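Local coordinates for protein 2-methyl-aconitate isomerase (Shewanella oneidensis, PDB 5K87) that interconverts 2-methyl-trans-aconitate and 2-methyl-cis-aconitate by base-catalysed proton abstraction and bond rotation, in the 2-methylcitrate cycle that degrades propionate, at residues V306-R311 and L343-G348. The protein carries 1 engineered substitution. Numbering follows the deposited sequence.
Sequences VDLLVR and LAAGGG
Leu308 and Asp307, on the 306-311 segment that runs along strand 308-314, meet Ala344, the last residue of helix 340-344, and Ala345, just beyond it, in a small, partly buried apolar and water-bridged contact that lies away from the substrate site. With CG between the backbone N and the carbonyl carbon (chi1 75°), Leu308 sets its two branches against the two alanine methyls: CD1 lies 4.1 Å from Ala344 CB, and CD2 lies 4.2 Å from Ala345 CB. Around this patch, Val353 and Phe355 of the parallel strand 352-357 pack on Leu308, and Val287 of strand 283-288 touches Ala344. No direct hydrogen bond crosses the interface; the closest approach is a CA-H...O contact, Ala345 CA to Asp307 O at 3.3 Å, with an angle of 159° at the hydrogen. Two waters span the polar margin. One donates to Asp307 OD1 at 2.6 Å and to Ala345 O at 3.0 Å; the other donates to Asp307 O at 2.8 Å and only weakly to Ala345 O. Asp307 OD2 takes the backbone N-H of Arg354, so the two carboxylate oxygens have different partners, OD1 a bridging water and OD2 strand 352-357. Just past the contact the helix closes in a Schellman motif: Gly346, at positive phi, bonds through its N to Leu343 O at 3.0 Å, and Gly347 N reaches Asn342 O. Methyl contacts, one CA-H...O contact and bridging water thus join helix end to strand, and Ala345 O collects two waters, one weakly, and the Lys350 ammonium.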
ATOM      1  N   VAL A 306      -0.334  29.737  -5.608  1.00 18.19           N
ATOM      2  CA  VAL A 306       0.798  29.109  -6.278  1.00 17.14           C
ATOM      3  C   VAL A 306       1.377  29.978  -7.380  1.00 17.93           C
ATOM      4  O   VAL A 306       0.708  30.872  -7.910  1.00 17.89           O
ATOM      5  CB  VAL A 306       0.409  27.736  -6.884  1.00 17.54           C
ATOM      6  CG1 VAL A 306       0.019  26.759  -5.784  1.00 18.40           C
ATOM      7  CG2 VAL A 306      -0.708  27.903  -7.905  1.00 18.85           C
ATOM      8  N   ASP A 307       2.629  29.704  -7.720  1.00 15.96           N
ATOM      9  CA  ASP A 307       3.303  30.368  -8.826  1.00 16.91           C
ATOM     10  C   ASP A 307       3.136  29.605 -10.137  1.00 16.71           C
ATOM     11  O   ASP A 307       3.279  30.179 -11.217  1.00 16.05           O
ATOM     12  CB  ASP A 307       4.789  30.536  -8.511  1.00 17.40           C
ATOM     13  CG  ASP A 307       5.025  31.418  -7.313  1.00 24.06           C
ATOM     14  OD1 ASP A 307       4.710  32.626  -7.401  1.00 24.86           O
ATOM     15  OD2 ASP A 307       5.522  30.918  -6.285  1.00 20.96           O
ATOM     16  N   LEU A 308       2.859  28.306 -10.047  1.00 15.09           N
ATOM     17  CA  LEU A 308       2.648  27.465 -11.229  1.00 14.28           C
ATOM     18  C   LEU A 308       2.085  26.120 -10.785  1.00 13.06           C
ATOM     19  O   LEU A 308       2.033  25.824  -9.590  1.00 13.76           O
ATOM     20  CB  LEU A 308       3.949  27.258 -12.025  1.00 14.27           C
ATOM     21  CG  LEU A 308       4.982  26.297 -11.427  1.00 14.63           C
ATOM     22  CD1 LEU A 308       5.958  25.865 -12.504  1.00 16.28           C
ATOM     23  CD2 LEU A 308       5.740  26.914 -10.259  1.00 16.15           C
ATOM     24  N   LEU A 309       1.654  25.323 -11.754  1.00 13.14           N
ATOM     25  CA  LEU A 309       1.215  23.951 -11.521  1.00 13.13           C
ATOM     26  C   LEU A 309       2.235  23.006 -12.119  1.00 12.78           C
ATOM     27  O   LEU A 309       2.734  23.238 -13.224  1.00 12.87           O
ATOM     28  CB  LEU A 309      -0.118  23.709 -12.210  1.00 14.35           C
ATOM     29  CG  LEU A 309      -1.231  24.663 -11.791  1.00 13.38           C
ATOM     30  CD1 LEU A 309      -2.520  24.269 -12.481  1.00 16.29           C
ATOM     31  CD2 LEU A 309      -1.409  24.696 -10.285  1.00 16.38           C
ATOM     32  N   VAL A 310       2.552  21.933 -11.392  1.00 12.19           N
ATOM     33  CA  VAL A 310       3.392  20.875 -11.938  1.00 12.17           C
ATOM     34  C   VAL A 310       2.837  19.518 -11.552  1.00 13.40           C
ATOM     35  O   VAL A 310       2.519  19.275 -10.384  1.00 13.77           O
ATOM     36  CB  VAL A 310       4.859  20.954 -11.452  1.00 12.76           C
ATOM     37  CG1 VAL A 310       5.713  19.957 -12.233  1.00 12.93           C
ATOM     38  CG2 VAL A 310       5.430  22.370 -11.593  1.00 14.03           C
ATOM     39  N   ARG A 311       2.720  18.645 -12.544  1.00 12.60           N
ATOM     40  CA  ARG A 311       2.358  17.246 -12.339  1.00 12.71           C
ATOM     41  C   ARG A 311       3.517  16.423 -12.866  1.00 12.24           C
ATOM     42  O   ARG A 311       4.080  16.753 -13.907  1.00 14.86           O
ATOM     43  CB  ARG A 311       1.098  16.916 -13.127  1.00 14.19           C
ATOM     44  CG  ARG A 311      -0.180  16.952 -12.314  1.00 14.95           C
ATOM     45  CD  ARG A 311      -0.445  18.285 -11.639  1.00 15.12           C
ATOM     46  NE  ARG A 311      -1.784  18.282 -11.062  1.00 13.96           N
ATOM     47  CZ  ARG A 311      -2.235  19.170 -10.181  1.00 14.12           C
ATOM     48  NH1 ARG A 311      -1.468  20.169  -9.764  1.00 14.63           N
ATOM     49  NH2 ARG A 311      -3.469  19.062  -9.731  1.00 15.59           N
ATOM     50  N   LEU A 343       8.841  30.114 -17.217  1.00 15.02           N
ATOM     51  CA  LEU A 343       7.825  30.834 -17.973  1.00 17.07           C
ATOM     52  C   LEU A 343       6.423  30.569 -17.430  1.00 17.05           C
ATOM     53  O   LEU A 343       5.592  31.474 -17.378  1.00 18.10           O
ATOM     54  CB  LEU A 343       7.915  30.490 -19.457  1.00 18.13           C
ATOM     55  CG  LEU A 343       9.182  30.988 -20.159  1.00 18.42           C
ATOM     56  CD1 LEU A 343       9.195  30.526 -21.604  1.00 26.20           C
ATOM     57  CD2 LEU A 343       9.301  32.505 -20.083  1.00 24.90           C
ATOM     58  N   ALA A 344       6.158  29.332 -17.009  1.00 15.93           N
ATOM     59  CA  ALA A 344       4.876  29.007 -16.401  1.00 16.41           C
ATOM     60  C   ALA A 344       4.680  29.826 -15.132  1.00 16.91           C
ATOM     61  O   ALA A 344       3.551  30.150 -14.757  1.00 18.40           O
ATOM     62  CB  ALA A 344       4.782  27.509 -16.098  1.00 16.23           C
ATOM     63  N   ALA A 345       5.787  30.172 -14.481  1.00 16.07           N
ATOM     64  CA  ALA A 345       5.742  30.939 -13.240  1.00 20.12           C
ATOM     65  C   ALA A 345       5.835  32.450 -13.463  1.00 20.56           C
ATOM     66  O   ALA A 345       5.968  33.215 -12.506  1.00 21.39           O
ATOM     67  CB  ALA A 345       6.834  30.472 -12.281  1.00 19.88           C
ATOM     68  N   GLY A 346       5.759  32.876 -14.718  1.00 20.64           N
ATOM     69  CA  GLY A 346       5.686  34.299 -15.022  1.00 21.42           C
ATOM     70  C   GLY A 346       6.978  34.943 -15.487  1.00 22.48           C
ATOM     71  O   GLY A 346       7.006  36.140 -15.793  1.00 23.30           O
ATOM     72  N   GLY A 347       8.056  34.168 -15.538  1.00 19.21           N
ATOM     73  CA  GLY A 347       9.321  34.663 -16.045  1.00 19.32           C
ATOM     74  C   GLY A 347      10.107  35.472 -15.034  1.00 19.77           C
ATOM     75  O   GLY A 347       9.610  35.795 -13.959  1.00 21.55           O
ATOM     76  N   GLY A 348      11.350  35.785 -15.383  1.00 19.89           N
ATOM     77  CA  GLY A 348      12.215  36.586 -14.535  1.00 20.87           C
ATOM     78  C   GLY A 348      12.969  35.764 -13.509  1.00 17.83           C
ATOM     79  O   GLY A 348      12.689  34.578 -13.309  1.00 20.27           O
TER
HETATM   80  O   HOH W   1       3.005  32.919 -11.328  1.00 24.51           O
HETATM   81  O   HOH W   2       6.003  33.585  -9.492  1.00 42.34           O